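Local coordinates for protein dihydrodipicolinate synthase (Agrobacterium tumefaciens, PDB 3B4U) that probably condenses pyruvate with aspartate semialdehyde, the step that opens the diaminopimelate route to lysine in bacteria, at residues Glu276-Arg279 against Gln280-Ala284; Thr258-Thr261 against Ile262-Asp265; Val81-Ile84 against Glu85-Ala88; Tyr139-Pro142 against Ser143-Val147. All blocks are in the same frame, centred on the assembly; numbering follows the deposited sequence. Where two conformers were deposited one is given.

Contact 1 of 4, residues Glu276-Arg279 against Gln280-Ala284; sequences EDRR and QIEGA
Arg278 and Glu282 sit one helical turn apart and bring opposite charges together. The Arg278 chain leaves with CG anti to the backbone N (chi1 166°) and runs extended to NE, which carries it along the helix toward Glu282. The carboxylate stands almost upright against the guanidinium, their planes 87° apart. OE2 of Glu282 comes to the guanidinium edge on the NE side and makes a salt bridge. The two atoms are modelled too close, so the detail of this bridge is doubtful. The Arg278 side chain touches Val252 and Ser255 of helix 246-258, and Glu282 reaches His256 of the same helix. The Arg279 chain is bent at its second and third torsions. Its NH1 is 4.3 Å from Glu282 OE1, an oxygen that lies well out of the guanidinium plane, so no N-H points at it and only the charges matter. Gln280 lies beside Glu276 and Asp277 and points the same way. Its backbone N bonds to Glu276 O at 3.2 Å. The next rungs are shorter: Ile281 N to Asp277 O is 2.9 Å, and Gly283 N to Arg279 O is also 2.9 Å. Ile281 packs on Leu253 and Phe244. Helix 275-289 therefore carries an apolar side and a charged side. The buried Glu282 carboxylate lies near two arginines, one of them doubtfully placed, which would probably favour its ionised form.

Contact 2 of 4, residues Thr258-Thr261 against Ile262-Asp265; sequences TGET and IWSD
The Trp263 indole and the Glu260 carboxylate lie side by side and nearly coplanar, their planes 22° apart. The carboxylate carbon stands at the ring edge. Trp263 NE1 gives its hydrogen to Glu260 OE1 at 2.9 Å, in the plane of the ring. The bond is nearly straight (170°) and uses the anti lone pair of OE1. One face of the indole carries Ile262 CG2, 3.5 Å above the plane and offset toward the rim. The His29 ring also meets the indole, its plane inclined to it. Glu260 extends beyond CG, so its carboxylate draws level with the pyrrole edge. There OE2 forms a salt bridge with Arg32. Further along, Thr261 O takes two bonds from Ser264. The hydroxyl OG lies nearly in line with the C=O bond, at 2.8 Å from Thr261 O. The backbone N of Ser264 comes from above the carbonyl plane at 3.3 Å. Before this turn, Glu260 N donates to Thr258 OG1 at 3.1 Å, an ST turn; the same hydroxyl bonds to Val254 O. Gly259 leaves helix 246-258 with positive phi. The loop then folds back, and Trp263 packs on Val254 and Ser255 of that helix and on Thr12 and Pro14. Helix 23-35 supplies His29 and Arg32 beside the indole and carboxylate.

Contact 3 of 4, residues Val81-Ile84 against Glu85-Ala88; sequences VDSI and EDAA. With MG (magnesium ion), chain C.
Asp86 packs against Ser83 at the start of helix 84-96. Its CB lies 3.2 Å from Ser83 OG and 3.9 Å from Val81 CG2. The carboxyl carbon CG stays close to the same hydroxyl, Ser83 OG, at 3.3 Å. Both oxygens stand a little further from it. At the tip, OD2 bonds to Ser55 OG of the second subunit. Ser83 is the N-cap. Its OG sits between its own backbone N and carbonyl carbon (chi1 65°), which turns it to accept from Asp86 N at 3.2 Å. The hydroxyl thus meets an amide of the first turn that has no carbonyl a full turn behind it in the helix. The regular bonds begin here, with Ala87 N to Ser83 O at 3.0 Å. Val81 CG2 makes an apolar contact with Ala87 CB at 3.7 Å. Asp82 faces the other way, to a magnesium ion. Its OD2 binds the metal at 2.1 Å, and three waters and Asp82 OD2 of the second subunit are also bound. The ion thus joins the two chains. OD1 of Asp82 accepts from Ser108 N. Glu85 OE1 accepts from Arg56 N and Glu57 N of the second subunit. The contact spans the loop after strand 75-79 and the first turn of helix 84-96. Ile84 and Ala87 pack on Trp121 of helix 115-129, and Ala88 on Lys128, while Glu85 and Asp86 meet the second subunit.

Contact 4 of 4, residues Tyr139-Pro142 against Ser143-Val147; sequences YNIP and SVTMV
Ile141 makes the tight half of this turn by packing against Val144 and Thr145. Its CD1 lies 3.7 Å from Val144 CG2, and its CG2 is 3.9 Å from Thr145 CG2. The Ile141 and Thr145 side chains meet at about a right angle. With CG1 anti to the backbone N (chi1 -171°), the other branch, CG2, is left over the centre of the Tyr139 ring. Ile141 O takes two bonds, from Val144 N at 2.9 Å and from Thr145 N at 3.0 Å. The first comes from above the carbonyl plane and the second lies closer to it. Ile141 is the N-cap of the short helix 142-145. This helix follows strand 136-140 at the C-terminal end of the TIM barrel strands, where enzymes of this fold keep their active sites. One water bridges the turn through four hydrogen bonds. It donates to Tyr139 O and Val147 O and accepts from Ile141 N and Thr145 OG1. Thr145 OG1 in turn accepts from Val147 N at 3.1 Å, an ST turn. The loose side is carried by Ser143 and Met146, both exposed. Ser143 OG only grazes Ile141 CG1. Met146 has positive phi, and its N bonds to Pro142 O at 2.9 Å with a bent angle of 135°. Its side chain leads outward in an extended chain and packs on Met146 of the second subunit.

How the contacts relate
Contacts 1 and 2 belong to the C-terminal part and both lean on helix 246-258; their nearest atoms are about 5 Å apart. Contact 2 is a surface loop fixed by an indole bond. Contacts 1, 3 and 4 are partly buried, and contact 1 pairs charged side chains with apolar packing of Ile281. Contacts 3 and 4 follow barrel strands, with centres about 17 Å apart, and both touch the second subunit. Contact 3 uses carboxylates and a shared magnesium ion; contact 4 lies closest to the chain centre and relies on apolar packing and one water. Both begin a helix, but only contact 3 has a side-chain capping bond; at contact 4 the N-cap residue is an isoleucine.

Contact 1 of 4, residues Glu276-Arg279 against Gln280-Ala284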
loop_
_atom_site.group_PDB
_atom_site.type_symbol
_atom_site.label_atom_id
_atom_site.label_comp_id
_atom_site.label_asym_id
_atom_site.label_seq_id
_atom_site.Cartn_x
_atom_site.Cartn_y
_atom_site.Cartn_z
ATOM N N GLU B 276 2.903 -30.683 -4.552
ATOM C CA GLU B 276 4.214 -31.168 -4.162
ATOM C C GLU B 276 4.765 -30.332 -2.996
ATOM O O GLU B 276 5.299 -30.883 -2.027
ATOM C CB GLU B 276 5.145 -31.121 -5.375
ATOM C CG GLU B 276 6.551 -31.529 -5.078
ATOM C CD GLU B 276 7.467 -31.453 -6.268
ATOM O OE1 GLU B 276 7.281 -30.556 -7.115
ATOM O OE2 GLU B 276 8.421 -32.272 -6.336
ATOM N N ASP B 277 4.629 -29.012 -3.071
ATOM C CA ASP B 277 5.181 -28.168 -2.014
ATOM C C ASP B 277 4.380 -28.291 -0.722
ATOM O O ASP B 277 4.930 -28.227 0.375
ATOM C CB ASP B 277 5.193 -26.705 -2.450
ATOM C CG ASP B 277 6.289 -26.395 -3.431
ATOM O OD1 ASP B 277 7.184 -27.236 -3.613
ATOM O OD2 ASP B 277 6.267 -25.269 -3.965
ATOM N N ARG B 278 3.081 -28.500 -0.838
ATOM C CA ARG B 278 2.261 -28.777 0.336
ATOM C C ARG B 278 2.741 -30.031 1.049
ATOM O O ARG B 278 2.802 -30.070 2.270
ATOM C CB ARG B 278 0.774 -28.903 -0.023
ATOM C CG ARG B 278 -0.070 -29.525 1.084
ATOM C CD ARG B 278 -1.534 -29.134 1.065
ATOM N NE ARG B 278 -2.279 -29.824 2.133
ATOM C CZ ARG B 278 -3.478 -29.470 2.611
ATOM N NH1 ARG B 278 -4.035 -30.197 3.597
ATOM N NH2 ARG B 278 -4.118 -28.405 2.135
ATOM N N ARG B 279 3.074 -31.062 0.292
ATOM C CA ARG B 279 3.563 -32.275 0.920
ATOM C C ARG B 279 4.883 -32.009 1.647
ATOM O O ARG B 279 5.128 -32.568 2.727
ATOM C CB ARG B 279 3.698 -33.388 -0.113
ATOM C CG ARG B 279 2.336 -33.883 -0.643
ATOM C CD ARG B 279 1.529 -34.715 0.361
ATOM N NE ARG B 279 2.278 -35.892 0.825
ATOM C CZ ARG B 279 1.801 -36.850 1.629
ATOM N NH1 ARG B 279 0.546 -36.824 2.070
ATOM N NH2 ARG B 279 2.595 -37.858 1.978
ATOM N N GLN B 280 5.727 -31.152 1.104
ATOM C CA GLN B 280 6.987 -30.814 1.777
ATOM C C GLN B 280 6.720 -30.059 3.083
ATOM O O GLN B 280 7.346 -30.324 4.126
ATOM C CB GLN B 280 7.874 -29.995 0.850
ATOM C CG GLN B 280 8.318 -30.714 -0.418
ATOM C CD GLN B 280 9.162 -29.840 -1.318
ATOM O OE1 GLN B 280 10.124 -29.218 -0.862
ATOM N NE2 GLN B 280 8.826 -29.811 -2.612
ATOM N N ILE B 281 5.766 -29.136 3.046
ATOM C CA ILE B 281 5.414 -28.358 4.237
ATOM C C ILE B 281 4.816 -29.247 5.321
ATOM O O ILE B 281 5.205 -29.193 6.489
ATOM C CB ILE B 281 4.427 -27.283 3.833
ATOM C CG1 ILE B 281 5.139 -26.201 3.025
ATOM C CG2 ILE B 281 3.748 -26.643 5.055
ATOM C CD1 ILE B 281 4.170 -25.272 2.272
ATOM N N GLU B 282 3.916 -30.124 4.920
ATOM C CA GLU B 282 3.314 -31.055 5.871
ATOM C C GLU B 282 4.370 -31.979 6.463
ATOM O O GLU B 282 4.347 -32.256 7.650
ATOM C CB GLU B 282 2.191 -31.851 5.202
ATOM C CG GLU B 282 0.988 -30.975 4.805
ATOM C CD GLU B 282 0.052 -31.635 3.828
ATOM O OE1 GLU B 282 0.324 -32.761 3.406
ATOM O OE2 GLU B 282 -0.960 -30.999 3.479
ATOM N N GLY B 283 5.311 -32.416 5.645
ATOM C CA GLY B 283 6.371 -33.298 6.119
ATOM C C GLY B 283 7.269 -32.617 7.139
ATOM O O GLY B 283 7.658 -33.229 8.144
ATOM N N ALA B 284 7.616 -31.355 6.878
ATOM C CA ALA B 284 8.429 -30.578 7.812
ATOM C C ALA B 284 7.709 -30.429 9.160
ATOM O O ALA B 284 8.322 -30.569 10.233
ATOM C CB ALA B 284 8.734 -29.262 7.248
#

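Contact 2 of 4, residues Thr258-Thr261 against Ile262-Asp265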
loop_
_atom_site.group_PDB
_atom_site.type_symbol
_atom_site.label_atom_id
_atom_site.label_comp_id
_atom_site.label_asym_id
_atom_site.label_seq_id
_atom_site.Cartn_x
_atom_site.Cartn_y
_atom_site.Cartn_z
ATOM N N THR B 258 -6.264 -29.191 10.953
ATOM C CA THR B 258 -7.708 -29.189 11.207
ATOM C C THR B 258 -8.505 -30.129 10.315
ATOM O O THR B 258 -9.657 -30.410 10.616
ATOM C CB THR B 258 -8.312 -27.781 11.021
ATOM O OG1 THR B 258 -8.190 -27.395 9.657
ATOM C CG2 THR B 258 -7.616 -26.763 11.925
ATOM N N GLY B 259 -7.929 -30.521 9.185
ATOM C CA GLY B 259 -8.643 -31.233 8.121
ATOM C C GLY B 259 -9.565 -30.378 7.274
ATOM O O GLY B 259 -10.288 -30.903 6.433
ATOM N N GLU B 260 -9.562 -29.067 7.492
ATOM C CA GLU B 260 -10.415 -28.142 6.747
ATOM C C GLU B 260 -9.738 -27.761 5.449
ATOM O O GLU B 260 -8.689 -27.111 5.446
ATOM C CB GLU B 260 -10.745 -26.915 7.600
ATOM C CG GLU B 260 -11.584 -27.257 8.831
ATOM C CD GLU B 260 -11.700 -26.178 9.852
ATOM O OE1 GLU B 260 -11.178 -25.073 9.646
ATOM O OE2 GLU B 260 -12.355 -26.447 10.872
ATOM N N THR B 261 -10.334 -28.137 4.325
ATOM C CA THR B 261 -9.753 -27.874 3.020
ATOM C C THR B 261 -9.832 -26.402 2.603
ATOM O O THR B 261 -9.081 -25.997 1.722
ATOM C CB THR B 261 -10.433 -28.738 1.924
ATOM O OG1 THR B 261 -11.820 -28.438 1.929
ATOM C CG2 THR B 261 -10.231 -30.221 2.202
ATOM N N ILE B 262 -10.742 -25.645 3.205
ATOM C CA ILE B 262 -10.979 -24.255 2.785
ATOM C C ILE B 262 -9.703 -23.405 2.784
ATOM O O ILE B 262 -9.536 -22.524 1.946
ATOM C CB ILE B 262 -12.093 -23.612 3.640
ATOM C CG1 ILE B 262 -12.652 -22.315 3.017
ATOM C CG2 ILE B 262 -11.638 -23.356 5.065
ATOM C CD1 ILE B 262 -13.760 -22.579 2.059
ATOM N N TRP B 263 -8.761 -23.687 3.678
ATOM C CA TRP B 263 -7.645 -22.780 3.922
ATOM C C TRP B 263 -6.660 -22.743 2.805
ATOM O O TRP B 263 -5.907 -21.791 2.757
ATOM C CB TRP B 263 -6.955 -23.137 5.237
ATOM C CG TRP B 263 -7.911 -23.072 6.345
ATOM C CD1 TRP B 263 -8.549 -24.119 6.922
ATOM C CD2 TRP B 263 -8.424 -21.883 6.968
ATOM N NE1 TRP B 263 -9.427 -23.672 7.862
ATOM C CE2 TRP B 263 -9.373 -22.294 7.911
ATOM C CE3 TRP B 263 -8.152 -20.505 6.835
ATOM C CZ2 TRP B 263 -10.072 -21.384 8.696
ATOM C CZ3 TRP B 263 -8.846 -19.605 7.609
ATOM C CH2 TRP B 263 -9.784 -20.038 8.546
ATOM N N SER B 264 -6.731 -23.717 1.880
ATOM C CA SER B 264 -5.828 -23.808 0.732
ATOM C C SER B 264 -5.768 -22.468 0.025
ATOM O O SER B 264 -4.661 -21.861 -0.097
ATOM C CB SER B 264 -6.191 -24.999 -0.194
ATOM O OG SER B 264 -7.576 -25.038 -0.482
ATOM N N ASP B 265 -6.963 -22.002 -0.311
ATOM C CA ASP B 265 -7.153 -20.873 -1.191
ATOM C C ASP B 265 -6.624 -19.570 -0.592
ATOM O O ASP B 265 -6.850 -19.258 0.587
ATOM C CB ASP B 265 -8.636 -20.711 -1.564
ATOM C CG ASP B 265 -9.097 -21.692 -2.634
ATOM O OD1 ASP B 265 -8.250 -22.432 -3.154
ATOM O OD2 ASP B 265 -10.313 -21.715 -2.901
#

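Contact 3 of 4, residues Val81-Ile84 against Glu85-Ala88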
loop_
_atom_site.group_PDB
_atom_site.type_symbol
_atom_site.label_atom_id
_atom_site.label_comp_id
_atom_site.label_asym_id
_atom_site.label_seq_id
_atom_site.Cartn_x
_atom_site.Cartn_y
_atom_site.Cartn_z
ATOM N N VAL B 81 -3.280 0.729 5.522
ATOM C CA VAL B 81 -3.574 1.676 4.425
ATOM C C VAL B 81 -2.589 2.836 4.397
ATOM O O VAL B 81 -1.677 2.966 5.244
ATOM C CB VAL B 81 -5.023 2.165 4.487
ATOM C CG1 VAL B 81 -5.961 0.975 4.298
ATOM C CG2 VAL B 81 -5.277 2.894 5.791
ATOM N N ASP B 82 -2.725 3.671 3.380
ATOM C CA ASP B 82 -1.682 4.658 3.102
ATOM C C ASP B 82 -2.105 6.095 3.322
ATOM O O ASP B 82 -1.258 6.984 3.313
ATOM C CB ASP B 82 -1.137 4.458 1.696
ATOM C CG ASP B 82 -0.756 3.010 1.473
ATOM O OD1 ASP B 82 -0.099 2.451 2.389
ATOM O OD2 ASP B 82 -1.138 2.438 0.436
ATOM N N SER B 83 -3.386 6.347 3.529
ATOM C CA SER B 83 -3.868 7.703 3.731
ATOM C C SER B 83 -4.275 7.888 5.168
ATOM O O SER B 83 -4.750 6.967 5.860
ATOM C CB SER B 83 -5.063 8.001 2.804
ATOM O OG SER B 83 -6.178 7.189 3.133
ATOM N N ILE B 84 -4.142 9.137 5.621
ATOM C CA ILE B 84 -4.578 9.534 6.940
ATOM C C ILE B 84 -6.071 9.280 7.092
ATOM O O ILE B 84 -6.513 8.750 8.124
ATOM C CB ILE B 84 -4.223 11.034 7.171
ATOM C CG1 ILE B 84 -2.694 11.192 7.289
ATOM C CG2 ILE B 84 -4.952 11.586 8.402
ATOM C CD1 ILE B 84 -2.203 12.607 6.970
ATOM N N GLU B 85 -6.868 9.693 6.108
ATOM C CA GLU B 85 -8.323 9.571 6.200
ATOM C C GLU B 85 -8.749 8.133 6.368
ATOM O O GLU B 85 -9.557 7.804 7.232
ATOM C CB GLU B 85 -8.978 10.187 4.958
ATOM C CG GLU B 85 -10.490 10.122 5.005
ATOM C CD GLU B 85 -11.117 10.922 3.881
ATOM O OE1 GLU B 85 -11.016 10.508 2.713
ATOM O OE2 GLU B 85 -11.721 11.988 4.175
ATOM N N ASP B 86 -8.207 7.250 5.549
ATOM C CA ASP B 86 -8.661 5.855 5.615
ATOM C C ASP B 86 -8.118 5.158 6.871
ATOM O O ASP B 86 -8.827 4.368 7.470
ATOM C CB ASP B 86 -8.242 5.076 4.385
ATOM C CG ASP B 86 -9.011 5.446 3.172
ATOM O OD1 ASP B 86 -9.632 6.511 3.110
ATOM O OD2 ASP B 86 -9.017 4.616 2.246
ATOM N N ALA B 87 -6.895 5.472 7.285
ATOM C CA ALA B 87 -6.377 4.867 8.498
ATOM C C ALA B 87 -7.188 5.312 9.698
ATOM O O ALA B 87 -7.526 4.504 10.577
ATOM C CB ALA B 87 -4.899 5.223 8.697
ATOM N N ALA B 88 -7.528 6.599 9.747
ATOM C CA ALA B 88 -8.353 7.080 10.833
ATOM C C ALA B 88 -9.765 6.492 10.807
ATOM O O ALA B 88 -10.300 6.121 11.829
ATOM C CB ALA B 88 -8.399 8.587 10.818
HETATM MG MG MG C . -1.416 0.368 0.095
HETATM O O HOH W 1 -1.089 0.002 2.083
HETATM O O HOH W 2 0.598 -0.093 -0.161
HETATM O O HOH W 3 -3.432 0.827 0.378
#

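Contact 4 of 4, residues Tyr139-Pro142 against Ser143-Val147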
loop_
_atom_site.group_PDB
_atom_site.type_symbol
_atom_site.label_atom_id
_atom_site.label_comp_id
_atom_site.label_asym_id
_atom_site.label_seq_id
_atom_site.Cartn_x
_atom_site.Cartn_y
_atom_site.Cartn_z
ATOM N N TYR B 139 2.912 -0.978 13.940
ATOM C CA TYR B 139 3.346 -2.251 13.323
ATOM C C TYR B 139 4.653 -2.064 12.568
ATOM O O TYR B 139 4.700 -1.390 11.544
ATOM C CB TYR B 139 2.229 -2.733 12.389
ATOM C CG TYR B 139 2.304 -4.143 11.879
ATOM C CD1 TYR B 139 3.177 -5.110 12.373
ATOM C CD2 TYR B 139 1.423 -4.533 10.871
ATOM C CE1 TYR B 139 3.148 -6.425 11.877
ATOM C CE2 TYR B 139 1.362 -5.832 10.410
ATOM C CZ TYR B 139 2.224 -6.767 10.926
ATOM O OH TYR B 139 2.186 -8.043 10.412
ATOM N N ASN B 140 5.709 -2.659 13.111
ATOM C CA ASN B 140 7.038 -2.598 12.535
ATOM C C ASN B 140 7.340 -3.890 11.785
ATOM O O ASN B 140 7.761 -4.887 12.372
ATOM C CB ASN B 140 8.080 -2.385 13.646
ATOM C CG ASN B 140 9.462 -2.163 13.094
ATOM O OD1 ASN B 140 9.636 -1.384 12.182
ATOM N ND2 ASN B 140 10.469 -2.823 13.674
ATOM N N ILE B 141 7.114 -3.863 10.489
ATOM C CA ILE B 141 7.314 -5.039 9.634
ATOM C C ILE B 141 8.009 -4.617 8.343
ATOM O O ILE B 141 7.469 -4.706 7.232
ATOM C CB ILE B 141 6.014 -5.849 9.456
ATOM C CG1 ILE B 141 6.321 -7.175 8.737
ATOM C CG2 ILE B 141 4.888 -5.043 8.796
ATOM C CD1 ILE B 141 5.184 -8.153 8.752
ATOM N N PRO B 142 9.250 -4.147 8.470
ATOM C CA PRO B 142 9.925 -3.560 7.314
ATOM C C PRO B 142 10.152 -4.525 6.150
ATOM O O PRO B 142 10.272 -4.090 5.020
ATOM C CB PRO B 142 11.245 -3.044 7.907
ATOM C CG PRO B 142 11.407 -3.776 9.175
ATOM C CD PRO B 142 10.045 -3.994 9.702
ATOM N N SER B 143 10.201 -5.817 6.397
ATOM C CA SER B 143 10.332 -6.773 5.292
ATOM C C SER B 143 9.136 -6.770 4.364
ATOM O O SER B 143 9.226 -7.292 3.252
ATOM C CB SER B 143 10.485 -8.183 5.845
ATOM O OG SER B 143 9.393 -8.618 6.628
ATOM N N VAL B 144 8.004 -6.235 4.809
ATOM C CA VAL B 144 6.789 -6.150 4.007
ATOM C C VAL B 144 6.549 -4.693 3.609
ATOM O O VAL B 144 6.393 -4.378 2.424
ATOM C CB VAL B 144 5.596 -6.744 4.745
ATOM C CG1 VAL B 144 4.316 -6.560 3.918
ATOM C CG2 VAL B 144 5.816 -8.224 5.060
ATOM N N THR B 145 6.534 -3.760 4.572
ATOM C CA THR B 145 6.176 -2.389 4.250
ATOM C C THR B 145 7.345 -1.559 3.697
ATOM O O THR B 145 7.127 -0.514 3.129
ATOM C CB THR B 145 5.649 -1.654 5.482
ATOM O OG1 THR B 145 6.700 -1.664 6.448
ATOM C CG2 THR B 145 4.379 -2.269 6.041
ATOM N N MET B 146 8.588 -2.001 3.963
ATOM C CA MET B 146 9.804 -1.240 3.729
ATOM C C MET B 146 9.791 0.085 4.487
ATOM O O MET B 146 10.414 1.038 4.066
ATOM C CB MET B 146 10.089 -1.089 2.233
ATOM C CG MET B 146 10.323 -2.431 1.542
ATOM S SD MET B 146 10.674 -2.320 -0.293
ATOM C CE MET B 146 11.223 -4.014 -0.611
ATOM N N VAL B 147 9.105 0.083 5.637
ATOM C CA VAL B 147 9.090 1.227 6.549
ATOM C C VAL B 147 9.432 0.711 7.940
ATOM O O VAL B 147 8.710 -0.047 8.555
ATOM C CB VAL B 147 7.741 1.952 6.531
ATOM C CG1 VAL B 147 7.824 3.140 7.477
ATOM C CG2 VAL B 147 7.368 2.377 5.104
HETATM O O HOH W 4 6.387 -1.345 9.217
#